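Local coordinates for homocysteine S-methyltransferase (Escherichia coli, PDB 5DMM), which catalyses methyl transfer from S-methylmethionine, or less efficiently S-adenosylmethionine, to homocysteine, with zinc as cofactor, to make methionine, at residues D15-D20 against A289-G294; M23-E28 against R297-D302; V54-Y59 against E104-E109; F149-V154 against A180-A185; V223-N228 against T246-V251. One frame throughout, in Å; residues are numbered along the deposited sequence.

Interaction 1. Residues D15-D20 against A289-G294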
# COMPACT_ATOMS: atom_id res chain seq x y z
N ASP A 15 16.42 -0.53 -11.85
CA ASP A 15 16.30 -1.62 -10.90
C ASP A 15 15.25 -1.34 -9.81
O ASP A 15 14.47 -2.21 -9.45
CB ASP A 15 17.63 -1.91 -10.22
CG ASP A 15 18.74 -2.29 -11.20
OD1 ASP A 15 18.45 -2.78 -12.32
OD2 ASP A 15 19.91 -2.11 -10.82
N ILE A 16 15.27 -0.11 -9.28
CA ILE A 16 14.45 0.26 -8.13
C ILE A 16 13.34 1.24 -8.52
O ILE A 16 13.60 2.20 -9.24
CB ILE A 16 15.31 0.92 -7.01
CG1 ILE A 16 16.39 -0.05 -6.51
CG2 ILE A 16 14.44 1.39 -5.84
CD1 ILE A 16 15.86 -1.41 -6.15
N LEU A 17 12.13 0.97 -8.03
CA LEU A 17 10.99 1.87 -8.10
C LEU A 17 10.71 2.40 -6.70
O LEU A 17 10.46 1.61 -5.79
CB LEU A 17 9.76 1.11 -8.64
CG LEU A 17 8.53 1.76 -9.23
CD1 LEU A 17 7.78 0.71 -10.04
CD2 LEU A 17 7.64 2.36 -8.15
N LEU A 18 10.73 3.72 -6.50
CA LEU A 18 10.52 4.23 -5.15
C LEU A 18 9.03 4.43 -4.86
O LEU A 18 8.29 4.96 -5.68
CB LEU A 18 11.28 5.55 -4.91
CG LEU A 18 12.81 5.45 -4.84
CD1 LEU A 18 13.38 6.82 -4.53
CD2 LEU A 18 13.26 4.43 -3.78
N LEU A 19 8.61 3.98 -3.68
CA LEU A 19 7.25 4.24 -3.21
C LEU A 19 7.25 5.54 -2.42
O LEU A 19 8.24 6.27 -2.40
CB LEU A 19 6.74 3.08 -2.37
CG LEU A 19 6.83 1.71 -3.06
CD1 LEU A 19 6.28 0.60 -2.18
CD2 LEU A 19 6.10 1.76 -4.39
N ASP A 20 6.12 5.84 -1.77
CA ASP A 20 6.07 7.01 -0.92
C ASP A 20 6.24 6.58 0.52
O ASP A 20 6.69 5.46 0.79
CB ASP A 20 4.75 7.78 -1.12
CG ASP A 20 3.53 6.94 -0.77
OD1 ASP A 20 3.66 5.73 -0.48
OD2 ASP A 20 2.42 7.52 -0.80
N ALA A 289 14.33 -6.96 -3.82
CA ALA A 289 13.38 -5.85 -3.66
C ALA A 289 13.52 -4.91 -4.84
O ALA A 289 14.64 -4.57 -5.25
CB ALA A 289 13.62 -5.10 -2.34
N ARG A 290 12.39 -4.52 -5.42
CA ARG A 290 12.41 -3.53 -6.50
C ARG A 290 11.38 -2.41 -6.32
O ARG A 290 11.32 -1.48 -7.11
CB ARG A 290 12.21 -4.21 -7.85
CG ARG A 290 13.30 -5.22 -8.17
CD ARG A 290 13.23 -5.72 -9.60
NE ARG A 290 13.61 -4.68 -10.55
CZ ARG A 290 13.50 -4.79 -11.87
NH1 ARG A 290 13.02 -5.90 -12.41
NH2 ARG A 290 13.87 -3.77 -12.64
N LEU A 291 10.56 -2.53 -5.28
CA LEU A 291 9.62 -1.46 -4.91
C LEU A 291 9.91 -1.12 -3.47
O LEU A 291 9.67 -1.95 -2.59
CB LEU A 291 8.16 -1.88 -5.10
CG LEU A 291 7.56 -1.94 -6.51
CD1 LEU A 291 8.15 -3.08 -7.31
CD2 LEU A 291 6.03 -2.07 -6.48
N ILE A 292 10.42 0.08 -3.22
CA ILE A 292 10.94 0.43 -1.91
C ILE A 292 10.38 1.79 -1.44
O ILE A 292 10.41 2.77 -2.17
CB ILE A 292 12.48 0.48 -1.92
CG1 ILE A 292 13.01 -0.87 -2.42
CG2 ILE A 292 13.04 0.82 -0.54
CD1 ILE A 292 14.50 -1.01 -2.34
N GLY A 293 9.86 1.81 -0.22
CA GLY A 293 9.38 3.06 0.36
C GLY A 293 9.37 2.99 1.87
O GLY A 293 10.15 2.26 2.46
N GLY A 294 8.46 3.75 2.48
CA GLY A 294 8.38 3.79 3.93
C GLY A 294 6.96 3.62 4.44
O GLY A 294 5.99 3.93 3.74
O HOH W 1 3.67 4.42 1.89

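Interaction 2. Residues M23-E28 against R297-D302. With BME (beta-mercaptoethanol), chain E.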
# COMPACT_ATOMS: atom_id res chain seq x y z
N MET A 23 1.47 9.16 5.33
CA MET A 23 0.63 10.32 5.09
C MET A 23 0.44 11.09 6.39
O MET A 23 0.53 12.32 6.43
CB MET A 23 -0.72 9.85 4.49
CG MET A 23 -1.85 10.87 4.39
SD MET A 23 -1.45 12.25 3.32
CE MET A 23 -1.35 11.51 1.68
N ALA A 24 0.23 10.34 7.48
CA ALA A 24 -0.14 10.91 8.78
C ALA A 24 0.87 11.91 9.34
O ALA A 24 0.49 12.97 9.84
CB ALA A 24 -0.37 9.79 9.78
N THR A 25 2.16 11.54 9.29
CA THR A 25 3.23 12.41 9.79
C THR A 25 3.15 13.80 9.18
O THR A 25 3.22 14.81 9.88
CB THR A 25 4.63 11.82 9.49
OG1 THR A 25 4.72 11.47 8.11
CG2 THR A 25 4.89 10.59 10.33
N GLU A 26 2.99 13.82 7.87
CA GLU A 26 2.98 15.06 7.11
C GLU A 26 1.73 15.88 7.36
O GLU A 26 1.80 17.10 7.43
CB GLU A 26 3.13 14.75 5.62
CG GLU A 26 4.58 14.62 5.17
CD GLU A 26 5.14 15.94 4.66
OE1 GLU A 26 4.35 16.77 4.18
OE2 GLU A 26 6.37 16.14 4.74
N LEU A 27 0.59 15.21 7.49
CA LEU A 27 -0.66 15.94 7.77
C LEU A 27 -0.61 16.58 9.15
O LEU A 27 -1.02 17.74 9.33
CB LEU A 27 -1.86 15.01 7.67
CG LEU A 27 -2.20 14.52 6.26
CD1 LEU A 27 -3.40 13.56 6.30
CD2 LEU A 27 -2.52 15.71 5.35
N GLU A 28 -0.12 15.83 10.12
CA GLU A 28 0.05 16.35 11.48
C GLU A 28 1.02 17.53 11.55
O GLU A 28 0.77 18.50 12.28
CB GLU A 28 0.54 15.23 12.40
CG GLU A 28 -0.50 14.16 12.65
CD GLU A 28 -0.10 13.23 13.76
OE1 GLU A 28 1.13 13.03 13.94
OE2 GLU A 28 -0.99 12.71 14.46
N ARG A 297 5.58 6.43 10.46
CA ARG A 297 6.51 7.45 10.97
C ARG A 297 7.59 7.85 9.98
O ARG A 297 8.48 8.63 10.30
CB ARG A 297 7.14 6.99 12.29
CG ARG A 297 6.10 6.75 13.39
CD ARG A 297 6.74 6.37 14.71
NE ARG A 297 7.71 5.29 14.56
CZ ARG A 297 7.41 4.00 14.49
NH1 ARG A 297 8.37 3.10 14.35
NH2 ARG A 297 6.14 3.60 14.55
N THR A 298 7.52 7.33 8.76
CA THR A 298 8.40 7.81 7.71
C THR A 298 7.82 9.09 7.11
O THR A 298 6.64 9.40 7.29
CB THR A 298 8.62 6.77 6.60
OG1 THR A 298 7.39 6.53 5.91
CG2 THR A 298 9.13 5.48 7.21
N THR A 299 8.69 9.84 6.45
CA THR A 299 8.33 11.14 5.91
C THR A 299 9.04 11.27 4.57
O THR A 299 9.82 10.38 4.19
CB THR A 299 8.76 12.28 6.87
OG1 THR A 299 10.17 12.46 6.76
CG2 THR A 299 8.42 11.97 8.32
N PRO A 300 8.81 12.37 3.84
CA PRO A 300 9.55 12.54 2.58
C PRO A 300 11.08 12.58 2.75
O PRO A 300 11.80 12.44 1.76
CB PRO A 300 9.04 13.87 2.06
CG PRO A 300 7.61 13.92 2.55
CD PRO A 300 7.68 13.32 3.94
N ALA A 301 11.56 12.77 3.98
CA ALA A 301 13.01 12.75 4.23
C ALA A 301 13.58 11.36 3.95
O ALA A 301 14.68 11.24 3.41
CB ALA A 301 13.33 13.17 5.65
N ASP A 302 12.84 10.32 4.32
CA ASP A 302 13.26 8.95 4.06
C ASP A 302 13.30 8.64 2.57
O ASP A 302 14.23 7.97 2.09
CB ASP A 302 12.34 7.95 4.75
CG ASP A 302 12.33 8.11 6.26
OD1 ASP A 302 13.27 7.61 6.92
OD2 ASP A 302 11.37 8.72 6.79
C1 BME E . 1.57 6.77 10.46
C2 BME E . 1.67 5.38 11.08
O1 BME E . 2.75 7.51 10.69
S2 BME E . 1.34 4.06 9.88

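Interaction 3. Residues V54-Y59 against E104-E109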
# COMPACT_ATOMS: atom_id res chain seq x y z
N VAL A 54 0.64 16.57 0.29
CA VAL A 54 1.56 15.54 0.77
C VAL A 54 1.96 14.60 -0.36
O VAL A 54 3.14 14.22 -0.46
CB VAL A 54 0.95 14.73 1.92
CG1 VAL A 54 1.88 13.56 2.27
CG2 VAL A 54 0.74 15.63 3.14
N HIS A 55 1.01 14.24 -1.22
CA HIS A 55 1.36 13.40 -2.38
C HIS A 55 2.39 14.13 -3.26
O HIS A 55 3.37 13.54 -3.73
CB HIS A 55 0.12 13.04 -3.20
CG HIS A 55 -0.79 12.04 -2.54
ND1 HIS A 55 -0.35 10.84 -2.05
CD2 HIS A 55 -2.13 12.07 -2.33
CE1 HIS A 55 -1.37 10.16 -1.56
NE2 HIS A 55 -2.47 10.88 -1.72
N LEU A 56 2.17 15.42 -3.46
CA LEU A 56 3.09 16.22 -4.27
C LEU A 56 4.47 16.27 -3.61
O LEU A 56 5.50 16.15 -4.28
CB LEU A 56 2.54 17.63 -4.48
CG LEU A 56 3.46 18.60 -5.22
CD1 LEU A 56 3.78 18.10 -6.63
CD2 LEU A 56 2.85 20.01 -5.25
N ASP A 57 4.48 16.43 -2.30
CA ASP A 57 5.70 16.39 -1.49
C ASP A 57 6.52 15.11 -1.73
O ASP A 57 7.76 15.15 -1.88
CB ASP A 57 5.32 16.48 -0.02
CG ASP A 57 6.39 17.10 0.83
OD1 ASP A 57 7.60 16.86 0.56
OD2 ASP A 57 6.03 17.82 1.79
N TYR A 58 5.84 13.98 -1.76
CA TYR A 58 6.53 12.71 -1.96
C TYR A 58 7.03 12.56 -3.39
O TYR A 58 8.13 12.04 -3.61
CB TYR A 58 5.63 11.53 -1.57
CG TYR A 58 5.66 11.22 -0.09
CD1 TYR A 58 6.83 10.74 0.51
CD2 TYR A 58 4.52 11.39 0.71
CE1 TYR A 58 6.88 10.45 1.85
CE2 TYR A 58 4.57 11.10 2.08
CZ TYR A 58 5.77 10.64 2.63
OH TYR A 58 5.87 10.32 3.97
N TYR A 59 6.25 12.99 -4.38
CA TYR A 59 6.75 12.93 -5.76
C TYR A 59 8.01 13.80 -5.90
O TYR A 59 8.94 13.44 -6.61
CB TYR A 59 5.68 13.37 -6.76
CG TYR A 59 4.58 12.37 -7.10
CD1 TYR A 59 4.86 11.05 -7.47
CD2 TYR A 59 3.25 12.77 -7.09
CE1 TYR A 59 3.83 10.16 -7.81
CE2 TYR A 59 2.21 11.89 -7.42
CZ TYR A 59 2.52 10.58 -7.78
OH TYR A 59 1.52 9.70 -8.11
N GLU A 104 -0.44 15.23 -11.74
CA GLU A 104 -0.57 16.26 -12.78
C GLU A 104 0.29 17.47 -12.43
O GLU A 104 1.02 17.98 -13.28
CB GLU A 104 -2.04 16.68 -12.95
CG GLU A 104 -2.92 15.58 -13.52
CD GLU A 104 -2.43 15.07 -14.86
OE1 GLU A 104 -2.50 15.83 -15.84
OE2 GLU A 104 -1.95 13.92 -14.93
N ALA A 105 0.21 17.93 -11.18
CA ALA A 105 0.98 19.07 -10.70
C ALA A 105 2.49 18.87 -10.81
O ALA A 105 3.22 19.77 -11.23
CB ALA A 105 0.61 19.40 -9.26
N TYR A 106 2.97 17.69 -10.43
CA TYR A 106 4.39 17.45 -10.46
C TYR A 106 4.90 17.35 -11.91
O TYR A 106 5.98 17.84 -12.23
CB TYR A 106 4.76 16.18 -9.69
CG TYR A 106 6.26 16.04 -9.58
CD1 TYR A 106 7.01 17.03 -8.94
CD2 TYR A 106 6.93 14.97 -10.14
CE1 TYR A 106 8.39 16.93 -8.86
CE2 TYR A 106 8.31 14.87 -10.06
CZ TYR A 106 9.03 15.85 -9.41
OH TYR A 106 10.40 15.75 -9.33
N LEU A 107 4.12 16.72 -12.78
CA LEU A 107 4.54 16.53 -14.16
C LEU A 107 4.47 17.83 -14.94
O LEU A 107 5.14 17.98 -15.96
CB LEU A 107 3.70 15.46 -14.85
CG LEU A 107 3.96 14.03 -14.37
CD1 LEU A 107 2.97 13.06 -14.99
CD2 LEU A 107 5.39 13.61 -14.66
N ALA A 108 3.67 18.77 -14.47
CA ALA A 108 3.67 20.11 -15.06
C ALA A 108 4.97 20.82 -14.68
O ALA A 108 5.63 21.44 -15.52
CB ALA A 108 2.44 20.90 -14.60
N GLU A 109 5.33 20.71 -13.40
CA GLU A 109 6.59 21.22 -12.86
C GLU A 109 7.81 20.52 -13.46
O GLU A 109 8.76 21.17 -13.89
CB GLU A 109 6.57 21.07 -11.33
CG GLU A 109 7.90 21.19 -10.60
CD GLU A 109 7.73 20.94 -9.10
OE1 GLU A 109 6.57 21.00 -8.62
OE2 GLU A 109 8.73 20.69 -8.40
O HOH W 2 12.16 13.79 -7.85

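Interaction 4. Residues F149-V154 against A180-A185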
# COMPACT_ATOMS: atom_id res chain seq x y z
N PHE A 149 -16.73 -7.24 2.16
CA PHE A 149 -16.03 -6.16 2.86
C PHE A 149 -15.14 -5.38 1.90
O PHE A 149 -15.12 -4.15 1.92
CB PHE A 149 -15.19 -6.71 4.02
CG PHE A 149 -14.21 -5.71 4.59
CD1 PHE A 149 -14.63 -4.74 5.49
CD2 PHE A 149 -12.87 -5.77 4.26
CE1 PHE A 149 -13.73 -3.83 6.03
CE2 PHE A 149 -11.96 -4.86 4.80
CZ PHE A 149 -12.39 -3.89 5.68
N HIS A 150 -14.42 -6.10 1.05
CA HIS A 150 -13.43 -5.48 0.19
C HIS A 150 -13.96 -4.94 -1.14
O HIS A 150 -13.40 -3.99 -1.68
CB HIS A 150 -12.32 -6.49 -0.13
CG HIS A 150 -11.32 -6.65 0.97
ND1 HIS A 150 -10.45 -5.64 1.34
CD2 HIS A 150 -11.05 -7.70 1.78
CE1 HIS A 150 -9.68 -6.07 2.32
NE2 HIS A 150 -10.02 -7.31 2.61
N ARG A 151 -15.01 -5.57 -1.67
CA ARG A 151 -15.50 -5.26 -3.02
C ARG A 151 -15.76 -3.77 -3.32
O ARG A 151 -15.25 -3.27 -4.33
CB ARG A 151 -16.78 -6.06 -3.31
CG ARG A 151 -17.37 -5.78 -4.69
CD ARG A 151 -18.54 -6.72 -5.02
NE ARG A 151 -18.11 -8.12 -5.12
CZ ARG A 151 -18.45 -9.07 -4.25
NH1 ARG A 151 -19.23 -8.77 -3.21
NH2 ARG A 151 -18.01 -10.31 -4.41
N PRO A 152 -16.54 -3.05 -2.49
CA PRO A 152 -16.81 -1.64 -2.84
C PRO A 152 -15.56 -0.76 -2.97
O PRO A 152 -15.52 0.12 -3.84
CB PRO A 152 -17.65 -1.13 -1.66
CG PRO A 152 -18.10 -2.31 -0.91
CD PRO A 152 -17.13 -3.41 -1.19
N ARG A 153 -14.56 -1.00 -2.13
CA ARG A 153 -13.33 -0.20 -2.21
C ARG A 153 -12.51 -0.57 -3.45
O ARG A 153 -11.96 0.31 -4.11
CB ARG A 153 -12.48 -0.37 -0.94
CG ARG A 153 -11.09 0.26 -1.05
CD ARG A 153 -10.37 0.27 0.29
NE ARG A 153 -10.34 -1.06 0.88
CZ ARG A 153 -9.81 -1.33 2.07
NH1 ARG A 153 -9.25 -0.37 2.80
NH2 ARG A 153 -9.83 -2.58 2.52
N VAL A 154 -12.43 -1.86 -3.76
CA VAL A 154 -11.74 -2.27 -4.99
C VAL A 154 -12.40 -1.59 -6.19
O VAL A 154 -11.71 -1.03 -7.04
CB VAL A 154 -11.74 -3.81 -5.17
CG1 VAL A 154 -11.34 -4.18 -6.58
CG2 VAL A 154 -10.80 -4.46 -4.15
N ALA A 180 -7.39 -12.36 -3.58
CA ALA A 180 -6.87 -12.77 -4.88
C ALA A 180 -8.01 -13.25 -5.78
O ALA A 180 -8.05 -12.95 -6.98
CB ALA A 180 -5.81 -13.87 -4.72
N GLU A 181 -8.94 -13.99 -5.19
CA GLU A 181 -10.14 -14.42 -5.92
C GLU A 181 -10.96 -13.23 -6.41
O GLU A 181 -11.38 -13.17 -7.57
CB GLU A 181 -11.01 -15.32 -5.04
CG GLU A 181 -10.47 -16.73 -4.84
CD GLU A 181 -10.78 -17.64 -6.02
OE1 GLU A 181 -11.98 -17.97 -6.22
OE2 GLU A 181 -9.83 -18.02 -6.74
N LEU A 182 -11.20 -12.28 -5.51
CA LEU A 182 -11.94 -11.06 -5.83
C LEU A 182 -11.37 -10.31 -7.04
O LEU A 182 -12.12 -9.83 -7.89
CB LEU A 182 -11.98 -10.14 -4.61
CG LEU A 182 -12.70 -8.80 -4.81
CD1 LEU A 182 -14.15 -9.01 -5.25
CD2 LEU A 182 -12.66 -7.98 -3.52
N LEU A 183 -10.05 -10.20 -7.12
CA LEU A 183 -9.42 -9.44 -8.19
C LEU A 183 -9.68 -10.02 -9.58
O LEU A 183 -9.69 -9.28 -10.56
CB LEU A 183 -7.90 -9.33 -7.96
CG LEU A 183 -7.57 -8.45 -6.75
CD1 LEU A 183 -6.08 -8.18 -6.69
CD2 LEU A 183 -8.37 -7.15 -6.79
N THR A 184 -9.88 -11.33 -9.67
CA THR A 184 -10.14 -11.94 -10.97
C THR A 184 -11.46 -11.45 -11.58
O THR A 184 -11.64 -11.53 -12.80
CB THR A 184 -10.16 -13.50 -10.88
OG1 THR A 184 -11.27 -13.94 -10.08
CG2 THR A 184 -8.86 -14.01 -10.27
N ALA A 185 -12.36 -10.91 -10.76
CA ALA A 185 -13.61 -10.37 -11.26
C ALA A 185 -13.42 -8.99 -11.90
O ALA A 185 -14.38 -8.42 -12.43
CB ALA A 185 -14.65 -10.30 -10.15

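Interaction 5. Residues V223-N228 against T246-V251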
# COMPACT_ATOMS: atom_id res chain seq x y z
N VAL A 223 1.30 -8.75 -9.32
CA VAL A 223 2.55 -8.49 -10.04
C VAL A 223 3.74 -8.21 -9.12
O VAL A 223 4.86 -8.02 -9.61
CB VAL A 223 2.37 -7.30 -11.00
CG1 VAL A 223 1.34 -7.65 -12.08
CG2 VAL A 223 1.93 -6.07 -10.24
N ALA A 224 3.50 -8.17 -7.81
CA ALA A 224 4.58 -8.02 -6.84
C ALA A 224 4.11 -8.45 -5.44
O ALA A 224 2.91 -8.46 -5.15
CB ALA A 224 5.10 -6.58 -6.83
N LEU A 225 5.06 -8.85 -4.61
CA LEU A 225 4.81 -9.39 -3.27
C LEU A 225 5.80 -8.76 -2.32
O LEU A 225 6.92 -8.48 -2.72
CB LEU A 225 5.01 -10.92 -3.24
CG LEU A 225 4.23 -11.83 -4.17
CD1 LEU A 225 4.54 -13.25 -3.84
CD2 LEU A 225 2.77 -11.55 -3.95
N GLY A 226 5.44 -8.59 -1.06
CA GLY A 226 6.46 -8.11 -0.13
C GLY A 226 6.00 -7.92 1.29
O GLY A 226 5.09 -8.59 1.75
N ILE A 227 6.66 -7.00 1.99
CA ILE A 227 6.38 -6.76 3.39
C ILE A 227 6.26 -5.26 3.68
O ILE A 227 6.93 -4.44 3.05
CB ILE A 227 7.47 -7.38 4.29
CG1 ILE A 227 8.84 -6.84 3.85
CG2 ILE A 227 7.43 -8.91 4.19
CD1 ILE A 227 10.01 -7.24 4.76
N ASN A 228 5.40 -4.90 4.62
CA ASN A 228 5.33 -3.51 5.05
C ASN A 228 4.87 -3.42 6.49
O ASN A 228 4.36 -4.40 7.05
CB ASN A 228 4.40 -2.69 4.14
CG ASN A 228 2.93 -3.05 4.32
OD1 ASN A 228 2.48 -4.12 3.91
ND2 ASN A 228 2.16 -2.13 4.92
N THR A 246 10.40 -16.77 -4.94
CA THR A 246 9.80 -16.14 -6.11
C THR A 246 10.79 -15.15 -6.73
O THR A 246 11.69 -14.66 -6.05
CB THR A 246 8.49 -15.42 -5.74
OG1 THR A 246 7.96 -14.73 -6.89
CG2 THR A 246 8.76 -14.41 -4.65
N VAL A 247 10.62 -14.88 -8.01
CA VAL A 247 11.38 -13.80 -8.64
C VAL A 247 10.43 -12.70 -9.11
O VAL A 247 10.81 -11.83 -9.89
CB VAL A 247 12.25 -14.29 -9.81
CG1 VAL A 247 13.43 -15.08 -9.28
CG2 VAL A 247 11.45 -15.12 -10.77
N LEU A 248 9.18 -12.74 -8.64
CA LEU A 248 8.36 -11.54 -8.72
C LEU A 248 9.13 -10.40 -8.06
O LEU A 248 9.83 -10.62 -7.08
CB LEU A 248 7.01 -11.73 -8.03
CG LEU A 248 5.95 -12.57 -8.74
CD1 LEU A 248 4.71 -12.68 -7.86
CD2 LEU A 248 5.59 -11.98 -10.11
N PRO A 249 8.99 -9.17 -8.60
CA PRO A 249 9.56 -7.99 -7.93
C PRO A 249 9.08 -7.93 -6.48
O PRO A 249 7.87 -8.06 -6.24
CB PRO A 249 9.03 -6.79 -8.73
CG PRO A 249 8.35 -7.34 -9.92
CD PRO A 249 8.11 -8.81 -9.72
N LEU A 250 9.99 -7.73 -5.53
CA LEU A 250 9.59 -7.73 -4.12
C LEU A 250 9.38 -6.31 -3.62
O LEU A 250 10.08 -5.37 -4.02
CB LEU A 250 10.63 -8.45 -3.25
CG LEU A 250 10.83 -9.95 -3.54
CD1 LEU A 250 11.85 -10.53 -2.56
CD2 LEU A 250 9.50 -10.73 -3.50
N VAL A 251 8.42 -6.17 -2.71
CA VAL A 251 8.01 -4.89 -2.16
C VAL A 251 8.49 -4.76 -0.72
O VAL A 251 8.39 -5.70 0.06
CB VAL A 251 6.47 -4.73 -2.20
CG1 VAL A 251 6.06 -3.39 -1.64
CG2 VAL A 251 5.94 -4.90 -3.61

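Interaction 1. Residues D15-D20 against A289-G294
Arg290 starts out with CG opposite its own carbonyl carbon and then bends at chi3 (71°), a turn that sets NE on the carbonyl oxygen of Asp15. The bond from Arg290 NE to Asp15 O is 2.8 Å long and almost straight, aimed at a lone pair in the carbonyl plane and lying in the guanidinium plane, while NH2 goes on to the carbonyls of Leu11 and Gln14. A leucine here would probably leave the Asp15 carbonyl without this in-plane donor and those two carbonyls without theirs. From this point the backbones run parallel as the first and last strands of the TIM barrel, closing the cylinder. Leu17 N donates to Arg290 O at 2.7 Å, Ile292 N to Leu17 O at 3.0 Å, and Leu19 N to Ile292 O at 2.6 Å. On one face Leu17 CB lies 4.3 Å from Leu291 CG. On the other, Ile16 CD1 meets Ile292 CD1 at 4.1 Å, with helix 281-286 packed against both residues. Farther along, Gly293 CA sits 3.8 Å from Leu19 CB, so close that a CB on the glycine would clash. Gly294 N then binds Asp20 O, and Asp20 OD2 takes the backbone N of Ile67, a homocysteine-pocket residue.

Interaction 2. Residues M23-E28 against R297-D302
Arg297 turns its backbone, not its side chain, to the helix that carries Thr25: its CA rests 3.6 Å from Thr25 CG2. Its amide N donates to O1 of a beta-mercaptoethanol molecule, probably from the crystallisation liquor, whose C1 lies beside Ala24 CB. At Thr298 the carbonyl takes over, and Thr25 OG1 donates to Thr298 O at 2.9 Å, coming in tilted from the carbonyl plane. Thr25 can do this because chi1 (50°) places OG1 between its backbone N and carbonyl carbon, with CG2 left to cover Arg297. The hydroxyl of Thr298 serves the other direction, bonded to Cys295 O and Ala22 N, and so fastens the chain right after the zinc ligand Cys295. Thr299 crosses Thr25 at about a right angle, its CG2 3.7 Å from Thr25 OG1. It is also the N-cap of the next helix in a capping box: Thr299 OG1 accepts from Ala301 N at 3.1 Å, and Asp302 OD2 returns the grip on Thr299 N at 2.9 Å through its anti lone pair. Pro300 and Glu26 approach from opposite directions, with Pro300 CD 3.2 Å from Glu26 OE2, while Glu26 OE1 is salt-bridged to Arg30. The contact thus joins helix 24-29 to the start of helix 300-309, and helix 48-61 lies against both, with Val54 on Glu26 and Tyr58 on Pro300.

Interaction 3. Residues V54-Y59 against E104-E109
Two neighbouring helices on the outside of the TIM barrel, 48-61 and 85-109, meet here through Leu56, Tyr59 and Tyr106. The short segments run in roughly the same sense, with their axes 9.7 Å apart at closest approach and crossing at -41°. Tyr106 carries most of the contact from its side. Its CG stands anti to the backbone N (chi1 -172°), which swings the ring across to helix 48-61 and lays one face over the start of Tyr59. There Tyr59 CB makes a CH-pi contact, 4.2 Å from the centroid of the Tyr106 ring, and the Tyr59 carbonyl oxygen sits over the same ring toward its rim, 3.7 Å from Tyr106 CZ. The Tyr59 ring itself leads away into the barrel wall, where OH bonds to Leu117 O. Leu56 fills the space closer to the other helix backbone: its CD1 is 3.7 Å from Tyr106 CB and 4.3 Å from Ala105 CB. A serine in place of Tyr106 would probably open a gap over Tyr59 CB and its carbonyl oxygen, and leave a bridging water without the phenol hydroxyl. At the edge of the contact Glu109 OE1 reaches back to Arg60 of the first helix in a salt bridge. Finally, a water hydrogen-bonded to Tyr106 OH at 3.0 Å also makes a long, weak bond to Tyr59 O.

Interaction 4. Residues F149-V154 against A180-A185
Helices 143-159 and 173-183 come nearest where Arg151 CA and Leu182 CA stand 7.4 Å apart, at the kink made by Pro152, whose ring nitrogen has no hydrogen to give to the turn before. Both helices belong to the outer layer of the TIM barrel, and strand 164-170 lies between them in the chain. Leu182 carries the contact. With CG anti to its backbone N (chi1 179°), it sends CD2 straight at the other helix, where the methyl group settles among three residues: 3.7 Å from His150 CB, 3.8 Å from Arg151 N and 4.0 Å from Val154 CG2. The Val154 and Leu182 side chains meet tip to tip. Leu182 CD1 lies obliquely beside the Arg151 guanidinium, a contact made doubtful by the arginine's second conformer. His150 gives only its CB to this interface; its NE2 is bonded to Glu175 of the second helix, and Phe149 CD2 of its own segment lies over the centre of one ring face. No hydrogen bond crosses between the two segments; the packing is mostly of hydrocarbon. Leu183 adds the inner edge, between the helix and strand 191-197, where its CD2 lies 4.2 Å from Val154 CG1.

Interaction 5. Residues V223-N228 against T246-V251
Val251 N donates the central backbone bond of this parallel pairing to Leu225 O, at 2.8 Å. Ile227 N continues the ladder to Val251 O at 2.9 Å; in both bonds the donor stands above the carbonyl plane. The first rung, from Leu225 N to Pro249 O, is weak at 3.3 Å. Two CA-H...O contacts fill in between, Leu250 CA on Leu225 O and Gly226 CA on Val251 O, the latter at 3.1 Å. Gly226 comes so near that a CB there would run into Val251 O. Before the strand, a close carbon-to-carbonyl contact sets Pro249 CD 3.3 Å from Val223 O.

Among the apolar contacts, Leu225 CG lies 3.8 Å from Leu248 CD1, the two side chains crossing at a slant. Ala224 CB touches Val251 CG2 at 3.7 Å; chi1 of -179° puts Val251 CG1 anti to the backbone N and so turns CG2 to this neighbour.

Within the second segment, Thr246 OG1 accepts from Leu248 N in an ST turn just ahead of the strand. The strands open and close a beta-alpha-beta unit of the TIM barrel around helix 235-243. The chemistry is that of a hydrogen-bonded backbone with hydrocarbon on either face, and it belongs to the strand that runs to Asn228, just before the zinc ligand Cys229.

How the interactions relate
From the N terminus, strand 17-18 opens interaction 1, which closes only at strand 289-292 and so joins the first and last strands of the barrel. Interaction 2 starts just after it, at helix 24-29, and closes just after it, at helix 300-309, so the two loops cross. Interactions 3, 4 and 5 follow one another in series and are nested inside both. Interaction 3 ties two outer helices and touches interaction 1 through Tyr58 on Asp20, and interaction 2 through Tyr58 on Pro300. Interaction 4, across the chain's centre from interactions 1 and 2, joins two further helices. Interaction 5 pairs strand 222-228 with 250-253, the neighbour of 289-292, where Leu250 O probably bonds to Arg290 N.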